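PDB 5MPT: citrinin polyketide synthase from Monascus purpureus, which builds the keto-aldehyde precursor of the mycotoxin citrinin from malonyl-CoA units, this chain being its C-methyltransferase (CMeT) domain. Local coordinates for residues A[54-59]-A[90-95]; A[61-66]-A[148-153]. All coordinates share one frame; numbering follows the deposited sequence.

Interaction 1: residues A[54-59]-A[90-95]; sequences AHIVNA and NLIYGL
Ile-56 and Ile-92 share the same first torsion, each with CG2 anti to its own backbone N (chi1 near -70° in both), and this sends a methyl branch from each helix into the gap between helices 40-62 and 86-98. Both helices belong to the helix-turn-helix-like region of the methyltransferase domain. The two CG2 methyls meet at 3.9 Å, the closest approach between the two segments. The isoleucines differ further out: Ile-56 runs extended to CD1 (chi2 159°), while Ile-92 folds back at chi2 -62°, yet Ile-56 CD1 and Ile-92 CD1 still come to 4.0 Å of each other. The CA atoms of Ile-56 and Ile-92, the nearest pair across the segments, are 7.9 Å apart. The two segments bury 119 Å² between them, and every touching atom is a side-chain carbon, so the joint is small and apolar. Phe-325 touches Ile-56 and Ile-92, so helix 321-327 packs against both isoleucines, and Phe-149 of helix 149-154 also touches Ile-92. One helical turn beyond Ile-92, Leu-95 adds a looser contact, its CD1 reaching the CD1 of Ile-56 at 4.3 Å.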
ATOM      1  N   ALA A  54     -13.438  18.210   1.464  1.00 27.01           N
ATOM      2  CA  ALA A  54     -14.867  18.503   1.556  1.00 27.24           C
ATOM      3  C   ALA A  54     -15.546  17.595   2.564  1.00 24.59           C
ATOM      4  O   ALA A  54     -16.391  18.042   3.351  1.00 23.36           O
ATOM      5  CB  ALA A  54     -15.529  18.355   0.190  1.00 28.85           C
ATOM      6  N   HIS A  55     -15.183  16.318   2.570  1.00 23.67           N
ATOM      7  CA  HIS A  55     -15.729  15.399   3.562  1.00 23.39           C
ATOM      8  C   HIS A  55     -15.336  15.808   4.973  1.00 23.62           C
ATOM      9  O   HIS A  55     -16.133  15.699   5.910  1.00 22.51           O
ATOM     10  CB  HIS A  55     -15.232  13.990   3.302  1.00 24.40           C
ATOM     11  CG  HIS A  55     -15.959  13.247   2.235  1.00 23.99           C
ATOM     12  ND1 HIS A  55     -17.310  13.011   2.266  1.00 24.98           N
ATOM     13  CD2 HIS A  55     -15.498  12.638   1.117  1.00 24.07           C
ATOM     14  CE1 HIS A  55     -17.659  12.286   1.221  1.00 25.74           C
ATOM     15  NE2 HIS A  55     -16.571  12.041   0.507  1.00 26.09           N
ATOM     16  N   ILE A  56     -14.118  16.309   5.140  1.00 24.93           N
ATOM     17  CA  ILE A  56     -13.664  16.745   6.456  1.00 25.42           C
ATOM     18  C   ILE A  56     -14.463  17.952   6.915  1.00 23.09           C
ATOM     19  O   ILE A  56     -14.940  18.013   8.056  1.00 22.90           O
ATOM     20  CB  ILE A  56     -12.155  17.051   6.412  1.00 25.00           C
ATOM     21  CG1 ILE A  56     -11.363  15.773   6.237  1.00 24.29           C
ATOM     22  CG2 ILE A  56     -11.730  17.770   7.689  1.00 25.02           C
ATOM     23  CD1 ILE A  56      -9.997  15.997   5.697  1.00 23.58           C
ATOM     24  N   VAL A  57     -14.658  18.921   6.013  1.00 22.53           N
ATOM     25  CA  VAL A  57     -15.416  20.110   6.353  1.00 22.55           C
ATOM     26  C   VAL A  57     -16.828  19.725   6.792  1.00 23.99           C
ATOM     27  O   VAL A  57     -17.335  20.206   7.814  1.00 23.07           O
ATOM     28  CB  VAL A  57     -15.452  21.086   5.167  1.00 25.63           C
ATOM     29  CG1 VAL A  57     -16.484  22.167   5.438  1.00 29.37           C
ATOM     30  CG2 VAL A  57     -14.103  21.727   4.953  1.00 24.99           C
ATOM     31  N   ASN A  58     -17.456  18.810   6.048  1.00 24.20           N
ATOM     32  CA  ASN A  58     -18.781  18.333   6.419  1.00 24.78           C
ATOM     33  C   ASN A  58     -18.790  17.683   7.796  1.00 25.15           C
ATOM     34  O   ASN A  58     -19.726  17.893   8.570  1.00 28.33           O
ATOM     35  CB  ASN A  58     -19.292  17.354   5.366  1.00 23.78           C
ATOM     36  CG  ASN A  58     -19.719  18.030   4.104  1.00 25.94           C
ATOM     37  OD1 ASN A  58     -19.932  19.254   4.069  1.00 27.09           O
ATOM     38  ND2 ASN A  58     -19.873  17.241   3.039  1.00 26.46           N
ATOM     39  N   ALA A  59     -17.782  16.859   8.105  1.00 24.80           N
ATOM     40  CA  ALA A  59     -17.719  16.213   9.412  1.00 24.11           C
ATOM     41  C   ALA A  59     -17.549  17.242  10.527  1.00 25.10           C
ATOM     42  O   ALA A  59     -18.149  17.133  11.606  1.00 25.35           O
ATOM     43  CB  ALA A  59     -16.576  15.187   9.405  1.00 22.63           C
ATOM     44  N   ASN A  90      -4.290  14.984  13.933  1.00 28.89           N
ATOM     45  CA  ASN A  90      -3.262  15.973  13.623  1.00 33.79           C
ATOM     46  C   ASN A  90      -2.928  15.971  12.130  1.00 34.36           C
ATOM     47  O   ASN A  90      -2.668  17.029  11.540  1.00 37.08           O
ATOM     48  CB  ASN A  90      -2.016  15.711  14.463  1.00 39.91           C
ATOM     49  CG  ASN A  90      -2.256  15.931  15.946  1.00 50.16           C
ATOM     50  OD1 ASN A  90      -3.063  16.781  16.347  1.00 51.07           O
ATOM     51  ND2 ASN A  90      -1.563  15.159  16.772  1.00 57.55           N
ATOM     52  N   LEU A  91      -2.952  14.797  11.494  1.00 31.70           N
ATOM     53  CA  LEU A  91      -2.778  14.724  10.041  1.00 30.69           C
ATOM     54  C   LEU A  91      -3.972  15.350   9.321  1.00 28.00           C
ATOM     55  O   LEU A  91      -3.802  16.072   8.332  1.00 28.12           O
ATOM     56  CB  LEU A  91      -2.596  13.272   9.620  1.00 32.20           C
ATOM     57  CG  LEU A  91      -2.188  12.874   8.205  1.00 33.93           C
ATOM     58  CD1 LEU A  91      -1.472  11.522   8.298  1.00 35.96           C
ATOM     59  CD2 LEU A  91      -3.396  12.774   7.294  1.00 31.93           C
ATOM     60  N   ILE A  92      -5.184  15.111   9.836  1.00 26.56           N
ATOM     61  CA  ILE A  92      -6.404  15.692   9.259  1.00 25.32           C
ATOM     62  C   ILE A  92      -6.361  17.216   9.309  1.00 27.42           C
ATOM     63  O   ILE A  92      -6.719  17.903   8.336  1.00 26.80           O
ATOM     64  CB  ILE A  92      -7.639  15.136   9.991  1.00 24.45           C
ATOM     65  CG1 ILE A  92      -7.851  13.655   9.635  1.00 25.04           C
ATOM     66  CG2 ILE A  92      -8.896  15.969   9.644  1.00 25.04           C
ATOM     67  CD1 ILE A  92      -8.135  13.415   8.125  1.00 25.25           C
ATOM     68  N   TYR A  93      -6.014  17.773  10.473  1.00 28.69           N
ATOM     69  CA  TYR A  93      -5.898  19.224  10.565  1.00 28.78           C
ATOM     70  C   TYR A  93      -4.801  19.729   9.650  1.00 29.66           C
ATOM     71  O   TYR A  93      -4.904  20.823   9.082  1.00 31.91           O
ATOM     72  CB  TYR A  93      -5.631  19.658  12.003  1.00 27.48           C
ATOM     73  CG  TYR A  93      -6.885  19.808  12.798  1.00 27.18           C
ATOM     74  CD1 TYR A  93      -7.648  20.954  12.685  1.00 25.83           C
ATOM     75  CD2 TYR A  93      -7.322  18.809  13.645  1.00 29.64           C
ATOM     76  CE1 TYR A  93      -8.799  21.096  13.386  1.00 27.84           C
ATOM     77  CE2 TYR A  93      -8.469  18.942  14.347  1.00 30.84           C
ATOM     78  CZ  TYR A  93      -9.211  20.089  14.218  1.00 29.78           C
ATOM     79  OH  TYR A  93     -10.369  20.225  14.938  1.00 29.67           O
ATOM     80  N   GLY A  94      -3.722  18.968   9.545  1.00 30.05           N
ATOM     81  CA  GLY A  94      -2.696  19.294   8.572  1.00 31.32           C
ATOM     82  C   GLY A  94      -3.244  19.397   7.167  1.00 31.79           C
ATOM     83  O   GLY A  94      -2.880  20.307   6.415  1.00 32.33           O
ATOM     84  N   LEU A  95      -4.103  18.456   6.774  1.00 29.93           N
ATOM     85  CA  LEU A  95      -4.648  18.536   5.423  1.00 29.56           C
ATOM     86  C   LEU A  95      -5.483  19.797   5.260  1.00 28.02           C
ATOM     87  O   LEU A  95      -5.418  20.468   4.226  1.00 28.76           O
ATOM     88  CB  LEU A  95      -5.489  17.306   5.083  1.00 33.74           C
ATOM     89  CG  LEU A  95      -4.848  15.926   5.021  1.00 45.48           C
ATOM     90  CD1 LEU A  95      -5.941  14.938   4.633  1.00 47.17           C
ATOM     91  CD2 LEU A  95      -3.649  15.858   4.055  1.00 55.33           C
TER

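Interaction 2: residues A[61-66]-A[148-153]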
ATOM      1  N   GLU A  61     -18.498  20.400  10.557  1.00 24.38           N
ATOM      2  CA  GLU A  61     -19.782  21.064  10.744  1.00 28.64           C
ATOM      3  C   GLU A  61     -20.710  20.197  11.604  1.00 27.81           C
ATOM      4  O   GLU A  61     -21.343  20.675  12.570  1.00 25.44           O
ATOM      5  CB  GLU A  61     -20.366  21.346   9.341  1.00 36.45           C
ATOM      6  CG  GLU A  61     -21.331  22.535   9.157  1.00 47.14           C
ATOM      7  CD  GLU A  61     -20.783  23.868   9.656  1.00 51.95           C
ATOM      8  OE1 GLU A  61     -21.208  24.289  10.742  1.00 55.24           O
ATOM      9  OE2 GLU A  61     -19.936  24.487   8.977  1.00 50.18           O
ATOM     10  N   GLN A  62     -20.775  18.904  11.272  1.00 28.17           N
ATOM     11  CA  GLN A  62     -21.571  17.949  12.037  1.00 26.82           C
ATOM     12  C   GLN A  62     -21.129  17.871  13.489  1.00 25.83           C
ATOM     13  O   GLN A  62     -21.966  17.677  14.387  1.00 28.23           O
ATOM     14  CB  GLN A  62     -21.483  16.576  11.371  1.00 27.56           C
ATOM     15  CG  GLN A  62     -22.191  16.558  10.025  1.00 28.34           C
ATOM     16  CD  GLN A  62     -21.820  15.327   9.198  1.00 28.64           C
ATOM     17  OE1 GLN A  62     -21.061  14.454   9.636  1.00 29.77           O
ATOM     18  NE2 GLN A  62     -22.377  15.250   8.012  1.00 27.95           N
ATOM     19  N   LEU A  63     -19.837  18.055  13.751  1.00 26.13           N
ATOM     20  CA  LEU A  63     -19.302  17.988  15.103  1.00 26.28           C
ATOM     21  C   LEU A  63     -19.275  19.346  15.794  1.00 27.43           C
ATOM     22  O   LEU A  63     -18.623  19.486  16.829  1.00 27.45           O
ATOM     23  CB  LEU A  63     -17.895  17.371  15.068  1.00 25.45           C
ATOM     24  CG  LEU A  63     -17.927  15.901  14.641  1.00 25.67           C
ATOM     25  CD1 LEU A  63     -16.531  15.364  14.350  1.00 25.27           C
ATOM     26  CD2 LEU A  63     -18.604  15.052  15.745  1.00 27.96           C
ATOM     27  N   GLY A  64     -19.944  20.352  15.238  1.00 27.97           N
ATOM     28  CA  GLY A  64     -20.101  21.621  15.916  1.00 29.00           C
ATOM     29  C   GLY A  64     -19.037  22.651  15.630  1.00 28.00           C
ATOM     30  O   GLY A  64     -18.977  23.664  16.339  1.00 28.86           O
ATOM     31  N   CYS A  65     -18.215  22.430  14.603  1.00 26.24           N
ATOM     32  CA  CYS A  65     -17.223  23.399  14.151  1.00 26.51           C
ATOM     33  C   CYS A  65     -17.747  24.109  12.919  1.00 28.27           C
ATOM     34  O   CYS A  65     -17.786  23.497  11.833  1.00 28.71           O
ATOM     35  CB  CYS A  65     -15.890  22.724  13.826  1.00 26.73           C
ATOM     36  SG  CYS A  65     -14.587  23.906  13.452  1.00 29.62           S
ATOM     37  N   PRO A  66     -18.095  25.420  13.010  1.00 31.88           N
ATOM     38  CA  PRO A  66     -18.738  26.167  11.920  1.00 33.69           C
ATOM     39  C   PRO A  66     -17.752  26.645  10.865  1.00 35.80           C
ATOM     40  O   PRO A  66     -17.755  27.808  10.461  1.00 37.85           O
ATOM     41  CB  PRO A  66     -19.380  27.344  12.659  1.00 34.85           C
ATOM     42  CG  PRO A  66     -18.428  27.589  13.767  1.00 34.05           C
ATOM     43  CD  PRO A  66     -17.990  26.247  14.227  1.00 32.91           C
ATOM     44  N   LYS A 148     -19.017   9.083   6.373  1.00 25.33           N
ATOM     45  CA  LYS A 148     -19.286   8.712   7.753  1.00 26.35           C
ATOM     46  C   LYS A 148     -18.140   9.136   8.667  1.00 25.24           C
ATOM     47  O   LYS A 148     -17.894   8.514   9.704  1.00 24.59           O
ATOM     48  CB  LYS A 148     -19.528   7.205   7.884  1.00 30.82           C
ATOM     49  CG  LYS A 148     -20.555   6.615   6.926  1.00 40.63           C
ATOM     50  CD  LYS A 148     -21.979   6.657   7.433  1.00 52.39           C
ATOM     51  CE  LYS A 148     -22.916   5.935   6.458  1.00 61.72           C
ATOM     52  NZ  LYS A 148     -22.920   6.545   5.080  1.00 65.63           N
ATOM     53  N   PHE A 149     -17.441  10.207   8.298  1.00 25.52           N
ATOM     54  CA  PHE A 149     -16.186  10.545   8.961  1.00 22.95           C
ATOM     55  C   PHE A 149     -16.405  11.002  10.393  1.00 21.75           C
ATOM     56  O   PHE A 149     -15.664  10.600  11.295  1.00 23.98           O
ATOM     57  CB  PHE A 149     -15.445  11.622   8.173  1.00 22.21           C
ATOM     58  CG  PHE A 149     -14.033  11.813   8.616  1.00 25.45           C
ATOM     59  CD1 PHE A 149     -13.076  10.879   8.281  1.00 27.69           C
ATOM     60  CD2 PHE A 149     -13.649  12.918   9.340  1.00 25.58           C
ATOM     61  CE1 PHE A 149     -11.777  11.021   8.687  1.00 26.74           C
ATOM     62  CE2 PHE A 149     -12.338  13.072   9.754  1.00 25.89           C
ATOM     63  CZ  PHE A 149     -11.394  12.120   9.393  1.00 25.01           C
ATOM     64  N   ALA A 150     -17.404  11.855  10.628  1.00 22.75           N
ATOM     65  CA  ALA A 150     -17.691  12.277  11.993  1.00 24.64           C
ATOM     66  C   ALA A 150     -18.080  11.079  12.849  1.00 26.72           C
ATOM     67  O   ALA A 150     -17.602  10.926  13.987  1.00 25.61           O
ATOM     68  CB  ALA A 150     -18.787  13.353  11.992  1.00 25.11           C
ATOM     69  N   ASP A 151     -18.926  10.194  12.316  1.00 27.65           N
ATOM     70  CA  ASP A 151     -19.290   9.003  13.082  1.00 27.77           C
ATOM     71  C   ASP A 151     -18.071   8.142  13.408  1.00 25.02           C
ATOM     72  O   ASP A 151     -17.983   7.589  14.515  1.00 24.98           O
ATOM     73  CB  ASP A 151     -20.343   8.189  12.334  1.00 32.46           C
ATOM     74  CG  ASP A 151     -21.714   8.788  12.449  1.00 35.77           C
ATOM     75  OD1 ASP A 151     -21.827   9.819  13.151  1.00 35.21           O
ATOM     76  OD2 ASP A 151     -22.665   8.231  11.864  1.00 38.56           O
ATOM     77  N   CYS A 152     -17.126   7.995  12.463  1.00 24.43           N
ATOM     78  CA  CYS A 152     -15.941   7.172  12.712  1.00 24.30           C
ATOM     79  C   CYS A 152     -15.037   7.788  13.770  1.00 22.94           C
ATOM     80  O   CYS A 152     -14.614   7.101  14.704  1.00 24.18           O
ATOM     81  CB  CYS A 152     -15.137   6.943  11.417  1.00 27.75           C
ATOM     82  SG  CYS A 152     -15.918   5.814  10.296  1.00 28.29           S
ATOM     83  N   ILE A 153     -14.704   9.074  13.650  1.00 22.08           N
ATOM     84  CA  ILE A 153     -13.715   9.587  14.580  1.00 20.62           C
ATOM     85  C   ILE A 153     -14.267   9.690  15.991  1.00 21.74           C
ATOM     86  O   ILE A 153     -13.475   9.717  16.929  1.00 21.42           O
ATOM     87  CB  ILE A 153     -13.128  10.935  14.152  1.00 18.85           C
ATOM     88  CG1 ILE A 153     -14.167  12.030  14.060  1.00 20.89           C
ATOM     89  CG2 ILE A 153     -12.416  10.789  12.732  1.00 18.97           C
ATOM     90  CD1 ILE A 153     -13.574  13.394  13.667  1.00 24.25           C
TER
HETATM   91  O   HOH W   1     -19.201  12.947   8.565  1.00 23.93           O
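Leu-63 is the first residue to leave helical geometry at the C-terminal end of helix 40-62, and its CA sits 6.7 Å from that of Ala-150 in the first turn of helix 149-154, the nearest pair of CA atoms between the segments. The CB of Ala-150 points into the side chains of Gln-62 and Leu-63. Leu-63 lays its branch point against this methyl, CG to CB of Ala-150 at 3.8 Å, with CD1 and CD2 beside it. The same CD1 goes on to meet CD1 of Ile-153 at 3.6 Å, one helical turn further along, so a single leucine methyl bridges both residues. Ile-153 reaches it with CG1 placed between backbone N and carbonyl carbon (chi1 61°) and the chain extended beyond, while its CG2 rests over one face of the Phe-149 ring, near the rim. Gln-62 adds a polar element: its extended side chain carries OE1 to 3.5 Å from the CB of Ala-150. A water links the segments here, donating to Gln-62 OE1 at 2.6 Å and accepting from Ala-150 N at 2.9 Å. Ala-150 N lies in the first turn of its helix, where amides have no preceding carbonyl within the helix to bind, and the water supplies an acceptor. Ala-59, further back on helix 40-62, packs on both Phe-149 and Ala-150 and extends the contact inward. The chain then turns away at Gly-64, whose positive phi (91°) places it at C-prime; Gly-64 N bonds Glu-61 O and Cys-65 N pairs with Phe-60 O, the signature of a Schellman motif ending a helix.

The two contacts lie 10 Å apart, centre to centre, and both use helix 40-62: interaction 1 takes its later half and interaction 2 its C-terminal end and the turn that follows. Along the chain their segments alternate, 54-59, 61-66, 90-95, 148-153, so the one helix is met first by helix 86-98 and then by helix 149-154. These two partners also touch each other, Ile-92 CD1 lying 3.7 Å from Phe-149 CZ. Together the three helices form a continuous packed cluster, away from the annotated catalytic residues and the S-adenosylhomocysteine pocket, that joins helix 40-62 and helix 86-98, both in the helix-turn-helix family region, with helix 149-154.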